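Local coordinates for beta-ketoacyl synthase (Burkholderia phymatum, PDB 4EWG), which probably acts as a 3-oxoacyl-[acyl-carrier-protein] synthase, condensing an acyl chain with malonyl-ACP, at residues Ala300-His305 against Glu326-Ser331; Glu316-Ala321 against Ala373-Asp378; Tyr391-Asn396 against Asn403-Phe408; Lys334-His339 against Pro363-Thr368. One frame throughout, in Å; residues are numbered along the deposited sequence.

Contact 1. Residues Ala300-His305 against Glu326-Ser331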
loop_
_atom_site.group_PDB
_atom_site.type_symbol
_atom_site.label_atom_id
_atom_site.label_comp_id
_atom_site.label_asym_id
_atom_site.label_seq_id
_atom_site.Cartn_x
_atom_site.Cartn_y
_atom_site.Cartn_z
ATOM N N ALA A 300 19.231 -17.795 16.277
ATOM C CA ALA A 300 19.494 -19.231 16.141
ATOM C C ALA A 300 19.150 -19.783 14.735
ATOM O O ALA A 300 19.640 -20.847 14.348
ATOM C CB ALA A 300 18.767 -20.002 17.197
ATOM N N TYR A 301 18.323 -19.076 13.974
ATOM C CA TYR A 301 17.861 -19.576 12.660
ATOM C C TYR A 301 17.359 -18.440 11.798
ATOM O O TYR A 301 16.772 -17.479 12.279
ATOM C CB TYR A 301 16.761 -20.647 12.837
ATOM C CG TYR A 301 15.982 -21.015 11.580
ATOM C CD1 TYR A 301 16.438 -21.994 10.725
ATOM C CD2 TYR A 301 14.765 -20.390 11.267
ATOM C CE1 TYR A 301 15.732 -22.338 9.568
ATOM C CE2 TYR A 301 14.054 -20.722 10.117
ATOM C CZ TYR A 301 14.542 -21.703 9.270
ATOM O OH TYR A 301 13.839 -22.077 8.126
ATOM N N VAL A 302 17.613 -18.562 10.509
ATOM C CA VAL A 302 17.064 -17.682 9.530
ATOM C C VAL A 302 16.131 -18.461 8.626
ATOM O O VAL A 302 16.534 -19.466 8.041
ATOM C CB VAL A 302 18.192 -17.058 8.702
ATOM C CG1 VAL A 302 17.630 -16.260 7.526
ATOM C CG2 VAL A 302 19.066 -16.217 9.600
ATOM N N ASN A 303 14.892 -17.967 8.478
ATOM C CA ASN A 303 13.995 -18.417 7.401
ATOM C C ASN A 303 14.258 -17.565 6.182
ATOM O O ASN A 303 13.832 -16.417 6.099
ATOM C CB ASN A 303 12.508 -18.354 7.813
ATOM C CG ASN A 303 11.584 -19.094 6.832
ATOM O OD1 ASN A 303 10.805 -18.461 6.084
ATOM N ND2 ASN A 303 11.655 -20.436 6.835
ATOM N N ALA A 304 14.986 -18.148 5.239
ATOM C CA ALA A 304 15.304 -17.529 3.983
ATOM C C ALA A 304 14.052 -17.126 3.197
ATOM O O ALA A 304 12.950 -17.634 3.410
ATOM C CB ALA A 304 16.184 -18.457 3.130
ATOM N N HIS A 305 14.266 -16.189 2.289
ATOM C CA HIS A 305 13.326 -15.898 1.235
ATOM C C HIS A 305 13.435 -17.036 0.281
ATOM O O HIS A 305 12.428 -17.675 -0.034
ATOM C CB HIS A 305 13.684 -14.566 0.599
ATOM C CG HIS A 305 12.639 -14.014 -0.315
ATOM N ND1 HIS A 305 11.360 -13.876 0.049
ATOM C CD2 HIS A 305 12.743 -13.491 -1.596
ATOM C CE1 HIS A 305 10.664 -13.340 -0.981
ATOM N NE2 HIS A 305 11.511 -13.096 -1.975
ATOM N N GLU A 326 29.339 -18.108 8.678
ATOM C CA GLU A 326 28.966 -19.406 8.056
ATOM C C GLU A 326 28.103 -20.297 8.918
ATOM O O GLU A 326 27.540 -21.244 8.415
ATOM C CB GLU A 326 30.216 -20.213 7.646
ATOM N N ARG A 327 27.999 -20.008 10.206
ATOM C CA ARG A 327 27.369 -20.942 11.141
ATOM C C ARG A 327 25.851 -20.942 11.089
ATOM O O ARG A 327 25.213 -21.797 11.694
ATOM C CB ARG A 327 27.858 -20.686 12.599
ATOM C CG ARG A 327 27.556 -19.292 13.196
ATOM C CD ARG A 327 26.321 -19.281 14.100
ATOM N NE ARG A 327 25.822 -17.925 14.361
ATOM C CZ ARG A 327 24.574 -17.623 14.720
ATOM N NH1 ARG A 327 23.655 -18.572 14.867
ATOM N NH2 ARG A 327 24.239 -16.352 14.918
ATOM N N MET A 328 25.264 -19.987 10.394
ATOM C CA MET A 328 23.814 -19.758 10.535
ATOM C C MET A 328 22.992 -20.841 9.856
ATOM O O MET A 328 23.107 -21.049 8.634
ATOM C CB MET A 328 23.425 -18.385 9.984
ATOM C CG MET A 328 21.919 -18.107 9.982
ATOM S SD MET A 328 21.189 -18.188 11.631
ATOM C CE MET A 328 21.736 -16.667 12.380
ATOM N N PRO A 329 22.155 -21.538 10.633
ATOM C CA PRO A 329 21.188 -22.446 10.007
ATOM C C PRO A 329 20.141 -21.661 9.232
ATOM O O PRO A 329 19.652 -20.616 9.715
ATOM C CB PRO A 329 20.556 -23.178 11.195
ATOM C CG PRO A 329 21.541 -23.011 12.315
ATOM C CD PRO A 329 22.115 -21.641 12.106
ATOM N N ILE A 330 19.802 -22.154 8.050
ATOM C CA ILE A 330 18.905 -21.454 7.155
ATOM C C ILE A 330 18.190 -22.476 6.298
ATOM O O ILE A 330 18.746 -23.527 5.986
ATOM C CB ILE A 330 19.708 -20.432 6.275
ATOM C CG1 ILE A 330 18.800 -19.584 5.392
ATOM C CG2 ILE A 330 20.732 -21.140 5.404
ATOM C CD1 ILE A 330 19.467 -18.313 4.865
ATOM N N SER A 331 16.933 -22.197 5.966
ATOM C CA SER A 331 16.202 -22.985 4.957
ATOM C C SER A 331 15.044 -22.175 4.369
ATOM O O SER A 331 14.678 -21.119 4.886
ATOM C CB SER A 331 15.698 -24.318 5.527
ATOM O OG SER A 331 14.698 -24.122 6.490
#

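Contact 2. Residues Glu316-Ala321 against Ala373-Asp378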
loop_
_atom_site.group_PDB
_atom_site.type_symbol
_atom_site.label_atom_id
_atom_site.label_comp_id
_atom_site.label_asym_id
_atom_site.label_seq_id
_atom_site.Cartn_x
_atom_site.Cartn_y
_atom_site.Cartn_z
ATOM N N GLU A 316 21.206 -13.351 -1.550
ATOM C CA GLU A 316 20.669 -13.605 -0.211
ATOM C C GLU A 316 21.704 -14.322 0.664
ATOM O O GLU A 316 21.910 -13.949 1.821
ATOM C CB GLU A 316 19.351 -14.423 -0.249
ATOM C CG GLU A 316 18.806 -14.723 1.137
ATOM C CD GLU A 316 17.403 -15.343 1.162
ATOM O OE1 GLU A 316 16.890 -15.810 0.125
ATOM O OE2 GLU A 316 16.793 -15.343 2.248
ATOM N N SER A 317 22.355 -15.344 0.096
ATOM C CA SER A 317 23.360 -16.103 0.840
ATOM C C SER A 317 24.482 -15.212 1.314
ATOM O O SER A 317 24.872 -15.274 2.475
ATOM C CB SER A 317 23.941 -17.244 0.022
ATOM O OG SER A 317 24.655 -16.803 -1.115
ATOM N N GLN A 318 24.985 -14.366 0.423
ATOM C CA GLN A 318 26.090 -13.458 0.766
ATOM C C GLN A 318 25.637 -12.511 1.849
ATOM O O GLN A 318 26.362 -12.277 2.800
ATOM C CB GLN A 318 26.548 -12.648 -0.444
ATOM C CG GLN A 318 27.103 -13.461 -1.598
ATOM C CD GLN A 318 27.166 -12.665 -2.912
ATOM O OE1 GLN A 318 26.401 -11.731 -3.118
ATOM N NE2 GLN A 318 28.079 -13.042 -3.804
ATOM N N ALA A 319 24.442 -11.941 1.697
ATOM C CA ALA A 319 23.889 -11.000 2.685
ATOM C C ALA A 319 23.784 -11.655 4.059
ATOM O O ALA A 319 24.097 -11.034 5.080
ATOM C CB ALA A 319 22.522 -10.481 2.223
ATOM N N THR A 320 23.333 -12.902 4.084
ATOM C CA THR A 320 23.166 -13.628 5.326
ATOM C C THR A 320 24.535 -13.977 5.956
ATOM O O THR A 320 24.725 -13.804 7.146
ATOM C CB THR A 320 22.349 -14.914 5.110
ATOM O OG1 THR A 320 21.163 -14.617 4.348
ATOM C CG2 THR A 320 21.989 -15.545 6.447
ATOM N N ALA A 321 25.478 -14.433 5.136
ATOM C CA ALA A 321 26.833 -14.764 5.623
ATOM C C ALA A 321 27.482 -13.524 6.163
ATOM O O ALA A 321 28.109 -13.551 7.229
ATOM C CB ALA A 321 27.685 -15.358 4.516
ATOM N N ALA A 373 28.507 -20.949 -5.878
ATOM C CA ALA A 373 28.410 -19.523 -6.032
ATOM C C ALA A 373 27.652 -18.913 -4.846
ATOM O O ALA A 373 27.713 -17.715 -4.650
ATOM C CB ALA A 373 27.752 -19.149 -7.377
ATOM N N CYS A 374 26.954 -19.731 -4.054
ATOM C CA CYS A 374 26.324 -19.254 -2.813
ATOM C C CYS A 374 27.301 -19.269 -1.629
ATOM O O CYS A 374 28.112 -20.176 -1.498
ATOM C CB CYS A 374 25.100 -20.097 -2.462
ATOM S SG CYS A 374 23.655 -19.851 -3.564
ATOM N N ALA A 375 27.180 -18.287 -0.747
ATOM C CA ALA A 375 28.030 -18.206 0.438
ATOM C C ALA A 375 27.763 -19.411 1.368
ATOM O O ALA A 375 26.623 -19.846 1.524
ATOM C CB ALA A 375 27.805 -16.899 1.192
ATOM N N PRO A 376 28.832 -19.941 1.994
ATOM C CA PRO A 376 28.688 -20.985 3.006
ATOM C C PRO A 376 27.818 -20.538 4.160
ATOM O O PRO A 376 28.095 -19.517 4.797
ATOM C CB PRO A 376 30.127 -21.225 3.471
ATOM C CG PRO A 376 30.921 -20.934 2.257
ATOM C CD PRO A 376 30.241 -19.750 1.618
ATOM N N LEU A 377 26.746 -21.295 4.374
ATOM C CA LEU A 377 25.844 -21.136 5.514
ATOM C C LEU A 377 25.545 -22.538 5.998
ATOM O O LEU A 377 25.946 -23.501 5.368
ATOM C CB LEU A 377 24.558 -20.403 5.094
ATOM C CG LEU A 377 24.730 -18.904 4.786
ATOM C CD1 LEU A 377 23.541 -18.313 4.044
ATOM C CD2 LEU A 377 25.008 -18.120 6.067
ATOM N N ASP A 378 24.834 -22.677 7.094
ATOM C CA ASP A 378 24.435 -24.023 7.523
ATOM C C ASP A 378 23.088 -24.346 6.865
ATOM O O ASP A 378 22.037 -24.206 7.459
ATOM C CB ASP A 378 24.402 -24.134 9.050
ATOM C CG ASP A 378 24.183 -25.536 9.525
ATOM O OD1 ASP A 378 24.227 -26.470 8.689
ATOM O OD2 ASP A 378 23.947 -25.719 10.754
#

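Contact 3. Residues Tyr391-Asn396 against Asn403-Phe408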
loop_
_atom_site.group_PDB
_atom_site.type_symbol
_atom_site.label_atom_id
_atom_site.label_comp_id
_atom_site.label_asym_id
_atom_site.label_seq_id
_atom_site.Cartn_x
_atom_site.Cartn_y
_atom_site.Cartn_z
ATOM N N TYR A 391 15.771 -16.666 19.670
ATOM C CA TYR A 391 15.328 -15.770 18.616
ATOM C C TYR A 391 15.465 -16.371 17.228
ATOM O O TYR A 391 16.471 -17.054 16.916
ATOM C CB TYR A 391 16.099 -14.453 18.628
ATOM C CG TYR A 391 16.073 -13.699 19.945
ATOM C CD1 TYR A 391 16.983 -14.000 20.972
ATOM C CD2 TYR A 391 15.166 -12.644 20.152
ATOM C CE1 TYR A 391 16.965 -13.288 22.173
ATOM C CE2 TYR A 391 15.138 -11.935 21.348
ATOM C CZ TYR A 391 16.029 -12.254 22.352
ATOM O OH TYR A 391 15.977 -11.537 23.537
ATOM N N VAL A 392 14.473 -16.053 16.376
ATOM C CA VAL A 392 14.544 -16.373 14.980
ATOM C C VAL A 392 14.315 -15.154 14.107
ATOM O O VAL A 392 13.724 -14.163 14.537
ATOM C CB VAL A 392 13.570 -17.496 14.626
ATOM C CG1 VAL A 392 13.953 -18.748 15.446
ATOM C CG2 VAL A 392 12.148 -17.053 14.893
ATOM N N MET A 393 14.814 -15.243 12.877
ATOM C CA MET A 393 14.661 -14.188 11.890
ATOM C C MET A 393 14.003 -14.746 10.613
ATOM O O MET A 393 14.328 -15.858 10.160
ATOM C CB MET A 393 16.023 -13.573 11.560
ATOM C CG MET A 393 15.996 -12.464 10.518
ATOM S SD MET A 393 17.643 -11.755 10.190
ATOM C CE MET A 393 17.746 -10.527 11.488
ATOM N N SER A 394 13.089 -13.955 10.029
ATOM C CA SER A 394 12.502 -14.309 8.737
ATOM C C SER A 394 12.676 -13.134 7.791
ATOM O O SER A 394 12.247 -12.016 8.094
ATOM C CB SER A 394 11.036 -14.651 8.841
ATOM O OG SER A 394 10.518 -15.027 7.560
ATOM N N ASN A 395 13.302 -13.407 6.654
ATOM C CA ASN A 395 13.671 -12.372 5.674
ATOM C C ASN A 395 12.908 -12.508 4.368
ATOM O O ASN A 395 12.453 -13.592 4.005
ATOM C CB ASN A 395 15.163 -12.452 5.365
ATOM C CG ASN A 395 16.019 -12.026 6.530
ATOM O OD1 ASN A 395 15.645 -11.109 7.285
ATOM N ND2 ASN A 395 17.196 -12.686 6.694
ATOM N N ASN A 396 12.729 -11.386 3.693
ATOM C CA ASN A 396 12.052 -11.346 2.388
ATOM C C ASN A 396 12.585 -10.186 1.610
ATOM O O ASN A 396 12.861 -9.110 2.168
ATOM C CB ASN A 396 10.527 -11.187 2.535
ATOM C CG ASN A 396 9.901 -12.324 3.301
ATOM O OD1 ASN A 396 9.590 -13.411 2.721
ATOM N ND2 ASN A 396 9.677 -12.103 4.577
ATOM N N ASN A 403 13.493 -4.594 0.886
ATOM C CA ASN A 403 13.946 -5.611 1.811
ATOM C C ASN A 403 13.276 -5.500 3.187
ATOM O O ASN A 403 13.111 -4.391 3.720
ATOM C CB ASN A 403 15.459 -5.515 1.989
ATOM C CG ASN A 403 16.188 -5.358 0.668
ATOM O OD1 ASN A 403 15.913 -6.085 -0.298
ATOM N ND2 ASN A 403 17.102 -4.411 0.617
ATOM N N THR A 404 12.914 -6.657 3.743
ATOM C CA THR A 404 12.379 -6.761 5.105
ATOM C C THR A 404 13.028 -7.880 5.877
ATOM O O THR A 404 13.366 -8.918 5.332
ATOM C CB THR A 404 10.859 -7.017 5.121
ATOM O OG1 THR A 404 10.578 -8.280 4.487
ATOM C CG2 THR A 404 10.132 -5.931 4.390
ATOM N N SER A 405 13.203 -7.630 7.170
ATOM C CA SER A 405 13.760 -8.593 8.115
ATOM C C SER A 405 12.933 -8.513 9.402
ATOM O O SER A 405 12.769 -7.439 9.974
ATOM C CB SER A 405 15.217 -8.245 8.403
ATOM O OG SER A 405 15.801 -9.161 9.277
ATOM N N LEU A 406 12.417 -9.644 9.845
ATOM C CA LEU A 406 11.597 -9.719 11.053
ATOM C C LEU A 406 12.293 -10.572 12.056
ATOM O O LEU A 406 12.746 -11.671 11.705
ATOM C CB LEU A 406 10.242 -10.336 10.735
ATOM C CG LEU A 406 9.294 -9.433 9.960
ATOM C CD1 LEU A 406 8.186 -10.281 9.280
ATOM C CD2 LEU A 406 8.737 -8.340 10.873
ATOM N N ILE A 407 12.333 -10.113 13.307
ATOM C CA ILE A 407 12.837 -10.914 14.400
ATOM C C ILE A 407 11.726 -11.251 15.426
ATOM O O ILE A 407 11.075 -10.346 15.999
ATOM C CB ILE A 407 14.019 -10.221 15.129
ATOM C CG1 ILE A 407 15.179 -9.973 14.147
ATOM C CG2 ILE A 407 14.502 -11.094 16.295
ATOM C CD1 ILE A 407 16.339 -9.146 14.689
ATOM N N PHE A 408 11.558 -12.564 15.683
ATOM C CA PHE A 408 10.605 -13.065 16.650
ATOM C C PHE A 408 11.337 -13.652 17.879
ATOM O O PHE A 408 12.330 -14.388 17.756
ATOM C CB PHE A 408 9.724 -14.147 16.016
ATOM C CG PHE A 408 9.001 -13.689 14.806
ATOM C CD1 PHE A 408 8.056 -12.688 14.894
ATOM C CD2 PHE A 408 9.285 -14.229 13.564
ATOM C CE1 PHE A 408 7.392 -12.230 13.772
ATOM C CE2 PHE A 408 8.619 -13.779 12.429
ATOM C CZ PHE A 408 7.669 -12.779 12.536
HETATM O O HOH W 1 10.713 -10.416 6.198
#

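Contact 4. Residues Lys334-His339 against Pro363-Thr368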
loop_
_atom_site.group_PDB
_atom_site.type_symbol
_atom_site.label_atom_id
_atom_site.label_comp_id
_atom_site.label_asym_id
_atom_site.label_seq_id
_atom_site.Cartn_x
_atom_site.Cartn_y
_atom_site.Cartn_z
ATOM N N LYS A 334 9.859 -22.078 0.539
ATOM C CA LYS A 334 9.437 -21.995 -0.886
ATOM C C LYS A 334 9.785 -23.267 -1.632
ATOM O O LYS A 334 9.233 -23.546 -2.687
ATOM C CB LYS A 334 10.061 -20.771 -1.592
ATOM C CG LYS A 334 9.683 -19.413 -0.961
ATOM C CD LYS A 334 10.073 -18.235 -1.843
ATOM C CE LYS A 334 9.576 -16.906 -1.294
ATOM N NZ LYS A 334 10.025 -16.526 0.071
ATOM N N SER A 335 10.701 -24.057 -1.077
ATOM C CA SER A 335 10.965 -25.395 -1.593
ATOM C C SER A 335 9.752 -26.330 -1.506
ATOM O O SER A 335 9.713 -27.355 -2.213
ATOM C CB SER A 335 12.156 -26.035 -0.857
ATOM O OG SER A 335 11.842 -26.409 0.492
ATOM N N TYR A 336 8.793 -26.014 -0.629
ATOM C CA TYR A 336 7.564 -26.810 -0.473
ATOM C C TYR A 336 6.388 -26.203 -1.174
ATOM O O TYR A 336 5.708 -26.879 -1.944
ATOM C CB TYR A 336 7.166 -26.942 0.997
ATOM C CG TYR A 336 8.127 -27.714 1.814
ATOM C CD1 TYR A 336 9.233 -27.092 2.351
ATOM C CD2 TYR A 336 7.930 -29.066 2.074
ATOM C CE1 TYR A 336 10.139 -27.785 3.104
ATOM C CE2 TYR A 336 8.827 -29.771 2.852
ATOM C CZ TYR A 336 9.939 -29.102 3.353
ATOM O OH TYR A 336 10.860 -29.732 4.108
ATOM N N VAL A 337 6.118 -24.938 -0.869
ATOM C CA VAL A 337 4.911 -24.263 -1.360
ATOM C C VAL A 337 5.186 -23.302 -2.513
ATOM O O VAL A 337 4.267 -22.610 -2.986
ATOM C CB VAL A 337 4.169 -23.511 -0.222
ATOM C CG1 VAL A 337 3.751 -24.504 0.837
ATOM C CG2 VAL A 337 5.020 -22.407 0.383
ATOM N N GLY A 338 6.432 -23.256 -2.985
ATOM C CA GLY A 338 6.790 -22.299 -4.013
ATOM C C GLY A 338 6.889 -20.878 -3.465
ATOM O O GLY A 338 6.903 -20.665 -2.231
ATOM N N HIS A 339 6.957 -19.907 -4.376
ATOM C CA HIS A 339 6.969 -18.500 -4.031
ATOM C C HIS A 339 5.541 -18.029 -4.038
ATOM O O HIS A 339 4.945 -17.840 -5.098
ATOM C CB HIS A 339 7.791 -17.723 -5.046
ATOM C CG HIS A 339 8.006 -16.306 -4.679
ATOM N ND1 HIS A 339 7.250 -15.678 -3.775
ATOM C CD2 HIS A 339 8.941 -15.370 -5.130
ATOM C CE1 HIS A 339 7.669 -14.404 -3.664
ATOM N NE2 HIS A 339 8.701 -14.226 -4.488
ATOM N N PRO A 363 13.891 -28.851 6.432
ATOM C CA PRO A 363 14.998 -28.633 5.524
ATOM C C PRO A 363 14.497 -27.976 4.251
ATOM O O PRO A 363 13.295 -28.044 3.951
ATOM C CB PRO A 363 15.442 -30.058 5.214
ATOM C CG PRO A 363 14.175 -30.827 5.196
ATOM C CD PRO A 363 13.315 -30.195 6.270
ATOM N N THR A 364 15.394 -27.382 3.490
ATOM C CA THR A 364 15.057 -26.994 2.110
ATOM C C THR A 364 14.958 -28.265 1.254
ATOM O O THR A 364 15.924 -29.003 1.092
ATOM C CB THR A 364 16.089 -26.023 1.511
ATOM O OG1 THR A 364 16.144 -24.846 2.315
ATOM C CG2 THR A 364 15.720 -25.634 0.084
ATOM N N LEU A 365 13.753 -28.515 0.747
ATOM C CA LEU A 365 13.469 -29.628 -0.179
ATOM C C LEU A 365 14.241 -29.441 -1.475
ATOM O O LEU A 365 14.477 -28.298 -1.906
ATOM C CB LEU A 365 11.978 -29.670 -0.492
ATOM C CG LEU A 365 11.215 -30.947 -0.187
ATOM C CD1 LEU A 365 11.271 -31.311 1.313
ATOM C CD2 LEU A 365 9.776 -30.814 -0.663
ATOM N N ASN A 366 14.656 -30.559 -2.072
ATOM C CA ASN A 366 15.371 -30.580 -3.354
ATOM C C ASN A 366 16.692 -29.762 -3.361
ATOM O O ASN A 366 17.085 -29.193 -4.392
ATOM C CB ASN A 366 14.450 -30.144 -4.499
ATOM C CG ASN A 366 13.451 -31.232 -4.904
ATOM O OD1 ASN A 366 13.829 -32.370 -5.195
ATOM N ND2 ASN A 366 12.194 -30.880 -4.961
ATOM N N LEU A 367 17.373 -29.727 -2.205
ATOM C CA LEU A 367 18.717 -29.151 -2.085
ATOM C C LEU A 367 19.705 -30.293 -1.835
ATOM O O LEU A 367 19.861 -30.740 -0.705
ATOM C CB LEU A 367 18.768 -28.122 -0.938
ATOM C CG LEU A 367 20.127 -27.448 -0.623
ATOM C CD1 LEU A 367 20.736 -26.729 -1.838
ATOM C CD2 LEU A 367 19.995 -26.463 0.522
ATOM N N THR A 368 20.376 -30.750 -2.894
ATOM C CA THR A 368 21.275 -31.904 -2.803
ATOM C C THR A 368 22.745 -31.536 -2.994
ATOM O O THR A 368 23.607 -32.205 -2.445
ATOM C CB THR A 368 20.866 -32.970 -3.820
ATOM O OG1 THR A 368 20.850 -32.389 -5.137
ATOM C CG2 THR A 368 19.453 -33.500 -3.474
HETATM O O HOH W 2 10.734 -28.279 -4.588
#

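Contact 1. Residues Ala300-His305 against Glu326-Ser331
V302 pairs with I330 and N303 with S331 where two parallel strands lie side by side in the large mixed sheet. Strand 299-303, helix 310-324 and strand 329-331 form a beta-alpha-beta unit of the thiolase-like fold, and this contact joins its two strands. Their short axes differ by 23°. The firm backbone bond is V302 N to P329 O, 3.0 Å and nearly straight at 171°. Further along, the strands are held less well. S331 N to V302 O is a weak bond of 3.5 Å, and A304 N to S331 O is also weak.

The tight part lies on the face with V302 and I330, which helix 310-324 covers through F324 and T320. V302 CG2 presses on M328 CG at 3.4 Å, closer than usual for two carbons. The M328 chain bends at chi2 and chi3 and crosses the valine at about a right angle. V302 and I330 run side by side, with CG1 and CD1 3.8 Å apart. A304 CB closes the row against I330 CG1 at 3.6 Å.

The R327 end is looser. Here the exposed R327 touches just A300 within the two segments. The guanidinium edge lies near A300 CA, and NH1 bonds to I299 O.

On the other face, buried hydroxyls form a chain. S331 OG stands between its backbone N and carbonyl carbon (chi1 68°) and also bonds to A362 O. Y301 OH accepts N303 ND2 at 3.0 Å and donates to S331 OG, which lies at the edge of the tyrosine ring, at 2.8 Å.

Contact 2. Residues Glu316-Ala321 against Ala373-Asp378
S317 meets A375 because a chi1 of 64° keeps its OG folded in over its own backbone. From there it faces the neighbouring loop. L377 answers from the loop with CG anti to its carbonyl carbon (chi1 -71°), which carries both methyls to the helix.

The S317 hydroxyl accepts A375 N at 3.0 Å, with an N-H...O angle of 157°. Its strongest partner is V314 O, one turn back in the helix. The hydroxyl therefore links the helix backbone to the loop backbone. C374 CA lies beside the same oxygen at 3.4 Å.

The rest is apolar packing along one side of the helix. A375 CB sits at 3.7 Å from A321 CB and close to S317 O. L377 divides its branches. CD1 goes to T320 CB at 3.8 Å, crossing that side chain at about a right angle. CD2 reaches A321 N at 3.8 Å and also touches A321 CB. T320 CG2 meets both L377 methyls, while T320 OG1 lies beside its backbone N. This OG1 donates to E316 O at 2.7 Å, from above the carbonyl plane, and that same oxygen takes T320 N.

The one hydrogen bond across the contact is at S317; A375 and L377 pack against A321 and T320. L377 and T320 also touch I330 of the adjacent strand. Packing with one hydrogen bond thus joins two parts of a thiolase-like fold: the connecting helix of a beta-alpha-beta unit, and the loop that leads into 378-379, an edge strand of the sheet within this chain.

Contact 3. Residues Tyr391-Asn396 against Asn403-Phe408
Strands 391-398 and 402-409 make a beta hairpin near the C-terminus, and V392 to N396 pair antiparallel with F408 to T404 inside the large mixed sheet. V392/F408, S394/L406 and N396/T404 are hydrogen-bonded pairs. M393/I407 and N395/S405 are non-hydrogen-bonded pairs. The backbone bonds are short and regular: V392 N to F408 O is 3.0 Å, S394 N to L406 O 2.9 Å and T404 N to N396 O 2.9 Å. CA-H...O contacts lie between them, such as M393 CA to L406 O at 3.2 Å.

M393, N395, S405 and I407 share one face, and helix 278-291 packs on N395, S405 and I407. N395 OD1 accepts S405 OG at 2.8 Å, in the carbonyl plane of the amide. The serine hydroxyl reaches it because OG is anti to the backbone N, chi1 -178°. M393 runs extended and then bends at chi3 (-85°). This lays its CE 3.2 Å from S405 OG and 3.7 Å from I407 CG1.

V392, S394, N396, T404, L406 and F408 form the other face, toward helices 170-183 and 344-358. V392 CG2 meets the F408 ring at its edge. Near the turn, a water donates to S394 O at 2.9 Å and is bonded to T404 OG1. T404 OG1 also bonds to S172 OG of helix 170-183.

Near V392 and F408 the hairpin is apolar. Toward the turn, the S405 to N395 bond, the T404 bonds and the N403 ND2 bond to N267 satisfy polar groups buried in the sheet and probably fix their rotation.

Contact 4. Residues Lys334-His339 against Pro363-Thr368
Y336 OH donates to P363 O at 3.0 Å, and L365 N donates to S335 OG at 2.9 Å. These two bonds tie a short helix to a passing loop. The carbonyl oxygen of P363 lies at the edge of the tyrosine ring, near its plane. The second bond is bent, with an N-H...O angle of 147°. A chi1 of 72° sets S335 OG where it can also turn back to S332 O. The hydroxyl thus links L365 N to the backbone just before the helix.

A water adds a third link. It donates to S335 O at 2.7 Å and accepts N366 ND2 at 3.0 Å. N366 ND2 has a further partner in H220 O.

Helix 334-337 directly follows strand 329-331 of the thiolase-like fold. The facing loop comes after strand 360-361 and makes a type II beta turn from T364 to L367. T364 OG1 takes S332 N, just before the helix. The end of K334 leads away, to a salt bridge with E348 and a bond to H305 O.

Packing surrounds these bonds. L365 crosses Y336 at about a right angle and puts CD2 over one face of the ring. This CD2 makes a CH-pi contact, 4.1 Å from the ring centroid. CD1 lies beyond the rim by the hydroxyl. Its placement is doubtful, because its contacts with the tyrosine are very short and the L365 chi1 of -122° is away from the staggered values. P363 CD touches Y336 OH at 3.3 Å. T364 CG2 rests against S335 CB on the serine side.

Overall arrangement
Contact 1 links the others. Its strand 299-303 is the sheet neighbour of 391-398 in contact 3, and N303 N bonds to M393 O at 2.8 Å. Contact 2, centred about 9 Å from contact 1, adds the crossover helix and the approach to the edge strand; H305 N meets E316 OE2 at 2.7 Å. Contact 4 follows strand 329-331. There K334 NZ bonds to H305 O at 2.7 Å, and the rings of H305 and H339 meet edge-to-face. Contacts 3 and 4 are about 18 Å apart between centres. Contacts 2 and 3 do not touch. All four lie away from H249, a calcium ligand of this protein; no calcium is modelled at this chain.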